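Cell division protein FtsZ 1 (Methanocaldococcus jannaschii, PDB 2VAP) binds and probably hydrolyses GTP, and is thought to polymerise into the contractile Z ring that marks the division site and recruits other division proteins. Local coordinates at residues V142-S147 with A152-V157; R179-T184 with I344-T349; L215-K220 with T330-L335; G254-D257 with K263-V266. One frame throughout, in Å; residues are numbered along the deposited sequence.

Interaction 1: V142-S147 with A152-V157; sequences VVAEIS and ALTVAV
Ser147 and Thr154 meet hydroxyl to hydroxyl, with Ser147 OG donating to Thr154 OG1 across 2.8 Å. The serine reaches the strand because OG stands opposite its own backbone N (chi1 176°), where it lies beside the carbonyl carbon. In Thr154 the branches are divided the other way: OG1 lies beside the backbone N (chi1 -53°), while CG2 lies beside the carbonyl carbon. The threonine hydroxyl in turn donates to Ala152 O at 3.0 Å, approaching from above the carbonyl plane, 54° out of it and not along a lone pair. A chain of two hydrogen bonds results, running from Ser147 OG through Thr154 OG1 to a main-chain carbonyl, and it fixes the rotation of both hydroxyls in a buried setting. The methyl branch does separate work: Thr154 CG2 packs 3.7 Å from Ala144 O and 4.1 Å from Ala144 CB, one helical turn before the serine. A valine in place of Thr154 would probably leave Ser147 OG without its acceptor and Ala152 O without the hydroxyl that now binds it. The turn between helix and strand is closed by the backbone bond from Ala152 N to Ser147 O (3.3 Å), and Ala152 CB rests 3.6 Å from Ser147 OG. This is the helix-to-second-strand part of the beta-alpha-beta unit formed by strand 124-130, helix 135-149 and strand 153-160 in the Rossmann-like GTPase domain. Strand 124-130 lies alongside, with Ile127 touching Thr154 and Val125 touching Ser147, and Asp185, just before strand 186-191, accepts a bond from Thr154 N.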
loop_
_atom_site.group_PDB
_atom_site.type_symbol
_atom_site.label_atom_id
_atom_site.label_comp_id
_atom_site.label_asym_id
_atom_site.label_seq_id
_atom_site.Cartn_x
_atom_site.Cartn_y
_atom_site.Cartn_z
ATOM N N VAL A 142 -6.873 13.877 -4.657
ATOM C CA VAL A 142 -6.176 15.151 -4.851
ATOM C C VAL A 142 -4.661 14.971 -4.691
ATOM O O VAL A 142 -3.884 15.457 -5.517
ATOM C CB VAL A 142 -6.702 16.264 -3.904
ATOM C CG1 VAL A 142 -5.956 17.577 -4.137
ATOM C CG2 VAL A 142 -8.200 16.469 -4.096
ATOM N N VAL A 143 -4.250 14.265 -3.637
ATOM C CA VAL A 143 -2.835 13.941 -3.425
ATOM C C VAL A 143 -2.291 13.144 -4.615
ATOM O O VAL A 143 -1.193 13.420 -5.106
ATOM C CB VAL A 143 -2.604 13.163 -2.098
ATOM C CG1 VAL A 143 -1.124 12.848 -1.903
ATOM C CG2 VAL A 143 -3.127 13.956 -0.909
ATOM N N ALA A 144 -3.078 12.173 -5.080
ATOM C CA ALA A 144 -2.720 11.357 -6.240
ATOM C C ALA A 144 -2.518 12.203 -7.499
ATOM O O ALA A 144 -1.563 11.987 -8.245
ATOM C CB ALA A 144 -3.769 10.278 -6.479
ATOM N N GLU A 145 -3.413 13.166 -7.722
ATOM C CA GLU A 145 -3.305 14.075 -8.867
ATOM C C GLU A 145 -2.040 14.934 -8.782
ATOM O O GLU A 145 -1.336 15.110 -9.778
ATOM C CB GLU A 145 -4.552 14.959 -8.986
ATOM C CG GLU A 145 -4.568 15.834 -10.240
ATOM C CD GLU A 145 -5.811 16.701 -10.367
ATOM O OE1 GLU A 145 -6.648 16.718 -9.438
ATOM O OE2 GLU A 145 -5.948 17.373 -11.410
ATOM N N ILE A 146 -1.761 15.452 -7.587
ATOM C CA ILE A 146 -0.557 16.249 -7.336
ATOM C C ILE A 146 0.707 15.414 -7.570
ATOM O O ILE A 146 1.677 15.891 -8.168
ATOM C CB ILE A 146 -0.570 16.862 -5.907
ATOM C CG1 ILE A 146 -1.702 17.889 -5.777
ATOM C CG2 ILE A 146 0.774 17.513 -5.576
ATOM C CD1 ILE A 146 -2.068 18.254 -4.343
ATOM N N SER A 147 0.675 14.163 -7.109
ATOM C CA SER A 147 1.781 13.224 -7.298
ATOM C C SER A 147 2.056 12.951 -8.776
ATOM O O SER A 147 3.210 12.948 -9.206
ATOM C CB SER A 147 1.503 11.910 -6.563
ATOM O OG SER A 147 2.524 10.960 -6.822
ATOM N N ALA A 152 5.935 11.544 -10.404
ATOM C CA ALA A 152 6.190 10.404 -9.525
ATOM C C ALA A 152 5.358 9.184 -9.911
ATOM O O ALA A 152 4.242 9.317 -10.421
ATOM C CB ALA A 152 5.928 10.787 -8.072
ATOM N N LEU A 153 5.918 7.998 -9.674
ATOM C CA LEU A 153 5.151 6.759 -9.745
ATOM C C LEU A 153 4.134 6.797 -8.610
ATOM O O LEU A 153 4.504 6.826 -7.435
ATOM C CB LEU A 153 6.068 5.536 -9.623
ATOM C CG LEU A 153 5.440 4.135 -9.566
ATOM C CD1 LEU A 153 4.638 3.804 -10.824
ATOM C CD2 LEU A 153 6.517 3.085 -9.333
ATOM N N THR A 154 2.856 6.818 -8.978
ATOM C CA THR A 154 1.778 7.102 -8.033
ATOM C C THR A 154 0.987 5.843 -7.688
ATOM O O THR A 154 0.268 5.294 -8.528
ATOM C CB THR A 154 0.850 8.207 -8.590
ATOM O OG1 THR A 154 1.639 9.348 -8.949
ATOM C CG2 THR A 154 -0.196 8.624 -7.569
ATOM N N VAL A 155 1.128 5.395 -6.443
ATOM C CA VAL A 155 0.496 4.157 -5.984
ATOM C C VAL A 155 -0.407 4.427 -4.784
ATOM O O VAL A 155 0.029 5.007 -3.790
ATOM C CB VAL A 155 1.553 3.078 -5.616
ATOM C CG1 VAL A 155 0.888 1.814 -5.075
ATOM C CG2 VAL A 155 2.425 2.742 -6.823
ATOM N N ALA A 156 -1.665 4.012 -4.887
ATOM C CA ALA A 156 -2.587 4.104 -3.763
ATOM C C ALA A 156 -2.750 2.741 -3.104
ATOM O O ALA A 156 -2.847 1.722 -3.788
ATOM C CB ALA A 156 -3.932 4.647 -4.212
ATOM N N VAL A 157 -2.748 2.733 -1.775
ATOM C CA VAL A 157 -3.043 1.530 -1.000
ATOM C C VAL A 157 -4.168 1.899 -0.044
ATOM O O VAL A 157 -3.948 2.578 0.961
ATOM C CB VAL A 157 -1.813 0.999 -0.220
ATOM C CG1 VAL A 157 -2.158 -0.300 0.506
ATOM C CG2 VAL A 157 -0.627 0.777 -1.157
#

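Interaction 2: R179-T184 with I344-T349; sequences RLKQHT and IEFTDT
Lys181 and Phe346 carry the whole contact, which is largely nonpolar. The aliphatic part of the lysine does the touching: Lys181 CD lies 4.1 Å from Phe346 CE2, a van der Waals distance, and comes in obliquely to the ring. The lysine chain leaves the helix with CG anti to its backbone N and bends at chi3 (80°), and NZ ends near the ring normal. The electrostatic term is slight. Lys181 NZ stands 5.0 Å from the centroid of the Phe346 ring and 21° off that normal, a long cation-pi geometry that is at most weakly attractive, and the same ammonium has a long, weak ion pair with Glu178. In the fold, the lysine lies on helix 167-181 of the GTPase domain, whereas the phenylalanine belongs to a C-terminal beta hairpin, strand 344-347 running antiparallel to strand 350-353. Phe346 also packs on Met174, Leu177 and Glu178 of the same helix, and on Leu248. No hydrogen bond passes between the two segments; within the hairpin, Thr347 OG1 is hydrogen-bonded to Gly350 O.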
loop_
_atom_site.group_PDB
_atom_site.type_symbol
_atom_site.label_atom_id
_atom_site.label_comp_id
_atom_site.label_asym_id
_atom_site.label_seq_id
_atom_site.Cartn_x
_atom_site.Cartn_y
_atom_site.Cartn_z
ATOM N N ARG A 179 -12.485 8.122 -8.427
ATOM C CA ARG A 179 -11.668 9.331 -8.567
ATOM C C ARG A 179 -10.172 9.028 -8.465
ATOM O O ARG A 179 -9.366 9.626 -9.182
ATOM C CB ARG A 179 -12.068 10.391 -7.536
ATOM C CG ARG A 179 -13.475 10.955 -7.722
ATOM C CD ARG A 179 -13.700 12.218 -6.896
ATOM N NE ARG A 179 -13.453 12.016 -5.468
ATOM C CZ ARG A 179 -14.359 11.587 -4.592
ATOM N NH1 ARG A 179 -15.596 11.302 -4.981
ATOM N NH2 ARG A 179 -14.024 11.441 -3.318
ATOM N N LEU A 180 -9.812 8.102 -7.575
ATOM C CA LEU A 180 -8.423 7.655 -7.425
ATOM C C LEU A 180 -7.896 6.986 -8.691
ATOM O O LEU A 180 -6.756 7.224 -9.095
ATOM C CB LEU A 180 -8.279 6.694 -6.239
ATOM C CG LEU A 180 -7.966 7.252 -4.847
ATOM C CD1 LEU A 180 -8.079 6.146 -3.808
ATOM C CD2 LEU A 180 -6.582 7.894 -4.797
ATOM N N LYS A 181 -8.739 6.158 -9.309
ATOM C CA LYS A 181 -8.399 5.423 -10.530
ATOM C C LYS A 181 -7.943 6.350 -11.662
ATOM O O LYS A 181 -7.131 5.962 -12.504
ATOM C CB LYS A 181 -9.600 4.585 -10.982
ATOM C CG LYS A 181 -9.295 3.551 -12.063
ATOM C CD LYS A 181 -10.540 2.774 -12.475
ATOM C CE LYS A 181 -11.413 3.564 -13.443
ATOM N NZ LYS A 181 -12.617 2.792 -13.860
ATOM N N GLN A 182 -8.465 7.574 -11.664
ATOM C CA GLN A 182 -8.129 8.567 -12.684
ATOM C C GLN A 182 -6.731 9.161 -12.495
ATOM O O GLN A 182 -6.169 9.740 -13.430
ATOM C CB GLN A 182 -9.175 9.693 -12.702
ATOM C CG GLN A 182 -10.611 9.236 -12.965
ATOM C CD GLN A 182 -10.825 8.692 -14.370
ATOM O OE1 GLN A 182 -10.285 9.217 -15.345
ATOM N NE2 GLN A 182 -11.626 7.638 -14.477
ATOM N N HIS A 183 -6.172 9.011 -11.293
ATOM C CA HIS A 183 -4.908 9.662 -10.937
ATOM C C HIS A 183 -3.874 8.726 -10.301
ATOM O O HIS A 183 -2.959 9.185 -9.612
ATOM C CB HIS A 183 -5.167 10.850 -10.001
ATOM C CG HIS A 183 -6.140 11.851 -10.543
ATOM N ND1 HIS A 183 -5.813 12.740 -11.544
ATOM C CD2 HIS A 183 -7.431 12.105 -10.220
ATOM C CE1 HIS A 183 -6.861 13.497 -11.816
ATOM N NE2 HIS A 183 -7.855 13.132 -11.027
ATOM N N THR A 184 -4.019 7.422 -10.524
ATOM C CA THR A 184 -3.044 6.453 -10.019
ATOM C C THR A 184 -2.438 5.617 -11.140
ATOM O O THR A 184 -3.060 5.411 -12.184
ATOM C CB THR A 184 -3.650 5.497 -8.960
ATOM O OG1 THR A 184 -4.834 4.882 -9.483
ATOM C CG2 THR A 184 -3.976 6.244 -7.670
ATOM N N ILE A 344 -13.086 -7.114 -12.674
ATOM C CA ILE A 344 -13.778 -6.392 -11.603
ATOM C C ILE A 344 -14.645 -5.259 -12.155
ATOM O O ILE A 344 -14.236 -4.540 -13.069
ATOM C CB ILE A 344 -12.771 -5.826 -10.549
ATOM C CG1 ILE A 344 -12.079 -6.956 -9.768
ATOM C CG2 ILE A 344 -13.445 -4.830 -9.596
ATOM C CD1 ILE A 344 -12.996 -7.792 -8.865
ATOM N N GLU A 345 -15.844 -5.119 -11.594
ATOM C CA GLU A 345 -16.739 -4.010 -11.913
ATOM C C GLU A 345 -16.971 -3.144 -10.673
ATOM O O GLU A 345 -17.229 -3.660 -9.583
ATOM C CB GLU A 345 -18.071 -4.535 -12.458
ATOM C CG GLU A 345 -18.960 -3.471 -13.096
ATOM C CD GLU A 345 -20.274 -4.028 -13.623
ATOM O OE1 GLU A 345 -20.906 -4.849 -12.924
ATOM O OE2 GLU A 345 -20.678 -3.636 -14.737
ATOM N N PHE A 346 -16.868 -1.829 -10.855
ATOM C CA PHE A 346 -17.104 -0.860 -9.787
ATOM C C PHE A 346 -18.599 -0.572 -9.663
ATOM O O PHE A 346 -19.222 -0.090 -10.612
ATOM C CB PHE A 346 -16.356 0.449 -10.083
ATOM C CG PHE A 346 -14.874 0.409 -9.783
ATOM C CD1 PHE A 346 -14.156 -0.786 -9.812
ATOM C CD2 PHE A 346 -14.189 1.589 -9.507
ATOM C CE1 PHE A 346 -12.789 -0.806 -9.544
ATOM C CE2 PHE A 346 -12.822 1.580 -9.243
ATOM C CZ PHE A 346 -12.120 0.380 -9.261
ATOM N N THR A 347 -19.171 -0.881 -8.500
ATOM C CA THR A 347 -20.581 -0.582 -8.220
ATOM C C THR A 347 -20.708 0.254 -6.947
ATOM O O THR A 347 -19.735 0.418 -6.210
ATOM C CB THR A 347 -21.447 -1.864 -8.075
ATOM O OG1 THR A 347 -21.108 -2.549 -6.863
ATOM C CG2 THR A 347 -21.265 -2.802 -9.269
ATOM N N ASP A 348 -21.909 0.772 -6.692
ATOM C CA ASP A 348 -22.179 1.571 -5.493
ATOM C C ASP A 348 -22.104 0.759 -4.198
ATOM O O ASP A 348 -21.924 1.324 -3.117
ATOM C CB ASP A 348 -23.545 2.261 -5.600
ATOM C CG ASP A 348 -23.559 3.390 -6.620
ATOM O OD1 ASP A 348 -22.490 3.975 -6.899
ATOM O OD2 ASP A 348 -24.653 3.699 -7.139
ATOM N N THR A 349 -22.243 -0.561 -4.316
ATOM C CA THR A 349 -22.231 -1.458 -3.159
ATOM C C THR A 349 -20.899 -2.196 -2.991
ATOM O O THR A 349 -20.762 -3.052 -2.111
ATOM C CB THR A 349 -23.391 -2.484 -3.216
ATOM O OG1 THR A 349 -23.305 -3.241 -4.430
ATOM C CG2 THR A 349 -24.741 -1.780 -3.148
#

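Interaction 3: L215-K220 with T330-L335; sequences LINAVK and TVRVLL
Asn217 presents its amide oxygen to Arg332, and OD1 comes within 2.8 Å of NH1. The approach is short but badly angled for a hydrogen bond: OD1 meets the guanidinium obliquely and also lies 3.4 Å from both CD and CZ of Arg332. The two side chains cross at about a right angle, with their amide and guanidinium planes 32° apart. The pair is therefore better read as a polar, partly electrostatic contact. A second contact is van der Waals packing of Leu334 CD2 against main-chain oxygens of the helix, Asn217 O at 3.6 Å and Ala218 O at 4.0 Å.

Outward from this first shell, the bend at chi3 (-69°) of Arg332 turns the chain aside at CD, so the guanidinium curls around OD1, and NE has a long, weak ion pair with Glu255. Asn217 ND2 bonds weakly to Glu213 O, one turn back in its own helix. An alanine in place of Arg332 would probably leave Asn217 OD1 without its positive neighbour and Glu255 without this charged mate.

The axes of segments 215-220 and 331-335 cross at -72° with a closest approach of 9.5 Å. Helix 204-227 is the long central helix between the two domains of the tubulin/FtsZ fold, and its Leu215 touches GDP. Strand 331-338 belongs to the C-terminal-domain sheet; beside it, Ile253 and Ile251 of strand 249-256 meet Asn217 and Ala218.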
loop_
_atom_site.group_PDB
_atom_site.type_symbol
_atom_site.label_atom_id
_atom_site.label_comp_id
_atom_site.label_asym_id
_atom_site.label_seq_id
_atom_site.Cartn_x
_atom_site.Cartn_y
_atom_site.Cartn_z
ATOM N N LEU A 215 -2.927 -3.098 6.554
ATOM C CA LEU A 215 -2.466 -1.872 5.896
ATOM C C LEU A 215 -0.965 -1.655 6.081
ATOM O O LEU A 215 -0.263 -1.307 5.129
ATOM C CB LEU A 215 -3.241 -0.651 6.401
ATOM C CG LEU A 215 -4.546 -0.281 5.696
ATOM C CD1 LEU A 215 -5.347 0.697 6.545
ATOM C CD2 LEU A 215 -4.285 0.296 4.305
ATOM N N ILE A 216 -0.484 -1.865 7.306
ATOM C CA ILE A 216 0.946 -1.767 7.614
ATOM C C ILE A 216 1.748 -2.770 6.784
ATOM O O ILE A 216 2.721 -2.395 6.128
ATOM C CB ILE A 216 1.232 -1.952 9.137
ATOM C CG1 ILE A 216 0.623 -0.804 9.958
ATOM C CG2 ILE A 216 2.734 -2.089 9.415
ATOM C CD1 ILE A 216 0.990 0.598 9.485
ATOM N N ASN A 217 1.322 -4.031 6.801
ATOM C CA ASN A 217 1.969 -5.090 6.023
ATOM C C ASN A 217 2.015 -4.796 4.524
ATOM O O ASN A 217 3.014 -5.082 3.863
ATOM C CB ASN A 217 1.289 -6.441 6.275
ATOM C CG ASN A 217 1.779 -7.123 7.544
ATOM O OD1 ASN A 217 2.202 -8.279 7.510
ATOM N ND2 ASN A 217 1.723 -6.414 8.668
ATOM N N ALA A 218 0.934 -4.222 3.999
ATOM C CA ALA A 218 0.838 -3.896 2.577
ATOM C C ALA A 218 1.741 -2.725 2.188
ATOM O O ALA A 218 2.517 -2.829 1.238
ATOM C CB ALA A 218 -0.611 -3.610 2.189
ATOM N N VAL A 219 1.635 -1.619 2.925
ATOM C CA VAL A 219 2.419 -0.412 2.637
ATOM C C VAL A 219 3.908 -0.625 2.936
ATOM O O VAL A 219 4.753 -0.391 2.071
ATOM C CB VAL A 219 1.872 0.835 3.390
ATOM C CG1 VAL A 219 2.762 2.052 3.155
ATOM C CG2 VAL A 219 0.444 1.146 2.952
ATOM N N LYS A 220 4.217 -1.076 4.152
ATOM C CA LYS A 220 5.602 -1.347 4.552
ATOM C C LYS A 220 6.237 -2.423 3.669
ATOM O O LYS A 220 7.399 -2.304 3.283
ATOM C CB LYS A 220 5.671 -1.749 6.029
ATOM C CG LYS A 220 7.067 -1.715 6.636
ATOM C CD LYS A 220 7.014 -1.990 8.129
ATOM C CE LYS A 220 8.403 -1.980 8.744
ATOM N NZ LYS A 220 8.364 -2.246 10.209
ATOM N N THR A 330 8.961 -17.992 11.474
ATOM C CA THR A 330 7.888 -17.763 10.508
ATOM C C THR A 330 8.379 -17.126 9.208
ATOM O O THR A 330 9.168 -16.179 9.228
ATOM C CB THR A 330 6.770 -16.882 11.126
ATOM O OG1 THR A 330 6.336 -17.456 12.366
ATOM C CG2 THR A 330 5.572 -16.759 10.186
ATOM N N VAL A 331 7.912 -17.667 8.085
ATOM C CA VAL A 331 8.064 -17.025 6.780
ATOM C C VAL A 331 6.741 -16.360 6.398
ATOM O O VAL A 331 5.682 -16.990 6.452
ATOM C CB VAL A 331 8.528 -18.024 5.685
ATOM C CG1 VAL A 331 8.251 -17.483 4.281
ATOM C CG2 VAL A 331 10.006 -18.331 5.842
ATOM N N ARG A 332 6.816 -15.083 6.034
ATOM C CA ARG A 332 5.650 -14.318 5.605
ATOM C C ARG A 332 5.769 -13.963 4.125
ATOM O O ARG A 332 6.833 -13.547 3.662
ATOM C CB ARG A 332 5.504 -13.050 6.452
ATOM C CG ARG A 332 4.218 -12.263 6.215
ATOM C CD ARG A 332 4.178 -10.994 7.056
ATOM N NE ARG A 332 4.033 -11.276 8.484
ATOM C CZ ARG A 332 4.103 -10.361 9.448
ATOM N NH1 ARG A 332 4.319 -9.084 9.155
ATOM N NH2 ARG A 332 3.958 -10.726 10.714
ATOM N N VAL A 333 4.674 -14.137 3.391
ATOM C CA VAL A 333 4.636 -13.805 1.969
ATOM C C VAL A 333 3.588 -12.728 1.697
ATOM O O VAL A 333 2.409 -12.905 2.013
ATOM C CB VAL A 333 4.368 -15.060 1.090
ATOM C CG1 VAL A 333 4.141 -14.671 -0.372
ATOM C CG2 VAL A 333 5.523 -16.046 1.196
ATOM N N LEU A 334 4.037 -11.610 1.133
ATOM C CA LEU A 334 3.134 -10.587 0.619
ATOM C C LEU A 334 3.068 -10.690 -0.898
ATOM O O LEU A 334 4.091 -10.618 -1.586
ATOM C CB LEU A 334 3.570 -9.178 1.039
ATOM C CG LEU A 334 2.809 -8.010 0.390
ATOM C CD1 LEU A 334 1.360 -7.929 0.877
ATOM C CD2 LEU A 334 3.525 -6.688 0.626
ATOM N N LEU A 335 1.853 -10.869 -1.406
ATOM C CA LEU A 335 1.610 -10.940 -2.836
ATOM C C LEU A 335 0.727 -9.769 -3.253
ATOM O O LEU A 335 -0.342 -9.558 -2.680
ATOM C CB LEU A 335 0.941 -12.274 -3.188
ATOM C CG LEU A 335 0.605 -12.591 -4.648
ATOM C CD1 LEU A 335 1.862 -12.756 -5.490
ATOM C CD2 LEU A 335 -0.255 -13.841 -4.723
#

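Interaction 4: G254-D257 with K263-V266; sequences GESD and KEAV
Glu255 and Ala265 bring their backbones within 4.5 Å, CA to CA, where the end of strand 249-256 passes the helix that follows it. The two are consecutive elements of the C-terminal domain: an outermost strand of its four-stranded mixed sheet, a short connection, then helix 261-270 folded back on the strand. Such closeness depends on Gly254, whose CA makes a CA-H...O contact with Ala265 O at 3.4 Å, the angle at the hydrogen being 155°. A beta carbon on that glycine would sit only 2.0 Å from Ala265 O, a clash, so the strand can lie against the helix backbone because this position lacks a side chain. The peptide that leaves this glycine stays near as well, with Glu255 N 4.2 Å from Ala265 CA.

Among the side chains, Ser256 packs against Glu264. Ser256 holds OG anti to its backbone N (chi1 -178°), placing the oxygen 3.4 Å from Glu264 CB. Ser256 OG is hydrogen-bonded to Ser258 OG in the connection, which also bonds Glu264 OE2. One serine hydroxyl thus ties the strand side chain to the helix side chain, although no hydrogen bond passes directly between the segments. Glu264, extended beyond CG, carries its carboxylate past Ser256 toward that bridge. Ala265 also touches Val331 and Val333 of strand 331-338, beside strand 249-256, while Val266 turns to helix 297-310. On the strand side, the methyl of Ala265 settles by the glycine peptide, with CB 4.1 Å from Gly254 O.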
loop_
_atom_site.group_PDB
_atom_site.type_symbol
_atom_site.label_atom_id
_atom_site.label_comp_id
_atom_site.label_asym_id
_atom_site.label_seq_id
_atom_site.Cartn_x
_atom_site.Cartn_y
_atom_site.Cartn_z
ATOM N N GLY A 254 0.223 -14.399 3.501
ATOM C CA GLY A 254 0.337 -15.726 4.092
ATOM C C GLY A 254 1.519 -15.823 5.034
ATOM O O GLY A 254 2.540 -15.166 4.829
ATOM N N GLU A 255 1.374 -16.638 6.076
ATOM C CA GLU A 255 2.453 -16.875 7.034
ATOM C C GLU A 255 2.410 -18.299 7.583
ATOM O O GLU A 255 1.332 -18.875 7.754
ATOM C CB GLU A 255 2.427 -15.847 8.174
ATOM C CG GLU A 255 1.122 -15.779 8.969
ATOM C CD GLU A 255 1.202 -14.839 10.162
ATOM O OE1 GLU A 255 1.990 -13.868 10.120
ATOM O OE2 GLU A 255 0.466 -15.070 11.144
ATOM N N SER A 256 3.589 -18.858 7.844
ATOM C CA SER A 256 3.717 -20.217 8.370
ATOM C C SER A 256 5.041 -20.404 9.103
ATOM O O SER A 256 6.057 -19.818 8.722
ATOM C CB SER A 256 3.604 -21.243 7.240
ATOM O OG SER A 256 3.684 -22.567 7.740
ATOM N N ASP A 257 5.020 -21.226 10.150
ATOM C CA ASP A 257 6.224 -21.550 10.916
ATOM C C ASP A 257 6.480 -23.062 10.982
ATOM O O ASP A 257 7.244 -23.537 11.828
ATOM C CB ASP A 257 6.154 -20.939 12.325
ATOM C CG ASP A 257 5.044 -21.539 13.184
ATOM O OD1 ASP A 257 5.216 -21.578 14.420
ATOM O OD2 ASP A 257 4.005 -21.968 12.635
ATOM N N LYS A 263 6.281 -23.156 1.525
ATOM C CA LYS A 263 5.203 -23.743 0.731
ATOM C C LYS A 263 3.829 -23.385 1.300
ATOM O O LYS A 263 2.906 -23.061 0.550
ATOM C CB LYS A 263 5.368 -25.266 0.650
ATOM C CG LYS A 263 4.515 -25.939 -0.421
ATOM C CD LYS A 263 4.671 -27.458 -0.409
ATOM C CE LYS A 263 3.799 -28.120 0.655
ATOM N NZ LYS A 263 2.344 -28.036 0.338
ATOM N N GLU A 264 3.705 -23.443 2.624
ATOM C CA GLU A 264 2.445 -23.129 3.297
ATOM C C GLU A 264 2.132 -21.632 3.277
ATOM O O GLU A 264 0.968 -21.242 3.175
ATOM C CB GLU A 264 2.442 -23.661 4.732
ATOM C CG GLU A 264 2.314 -25.178 4.833
ATOM C CD GLU A 264 2.021 -25.661 6.243
ATOM O OE1 GLU A 264 1.192 -25.034 6.939
ATOM O OE2 GLU A 264 2.616 -26.680 6.655
ATOM N N ALA A 265 3.173 -20.804 3.370
ATOM C CA ALA A 265 3.012 -19.348 3.336
ATOM C C ALA A 265 2.491 -18.851 1.988
ATOM O O ALA A 265 1.583 -18.018 1.941
ATOM C CB ALA A 265 4.318 -18.648 3.701
ATOM N N VAL A 266 3.063 -19.362 0.896
ATOM C CA VAL A 266 2.631 -18.972 -0.449
ATOM C C VAL A 266 1.232 -19.510 -0.783
ATOM O O VAL A 266 0.449 -18.834 -1.454
ATOM C CB VAL A 266 3.681 -19.339 -1.549
ATOM C CG1 VAL A 266 3.847 -20.852 -1.697
ATOM C CG2 VAL A 266 3.315 -18.705 -2.883
#

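How the interactions relate
Interactions 1 and 4 are both buried and each joins a strand to an adjacent helix, but in different domains, with centres 32 Å apart. The first works through hydroxyls, the other through backbone closeness at a glycine. Interaction 3 is partly buried and interaction 2 lies at the surface; both span distant parts of the sequence. Only interaction 1 of the four has hydrogen bonds between its segments. Interactions 3 and 4 share a sheet: Val333 N lies 2.8 Å from Gly254 O, probably hydrogen-bonded. Interaction 1 touches both interactions 2 and 3, through Ala144 CB against His183 O (3.4 Å) of interaction 2 and Val157 CG1 against Val219 CG2 (3.9 Å) of interaction 3.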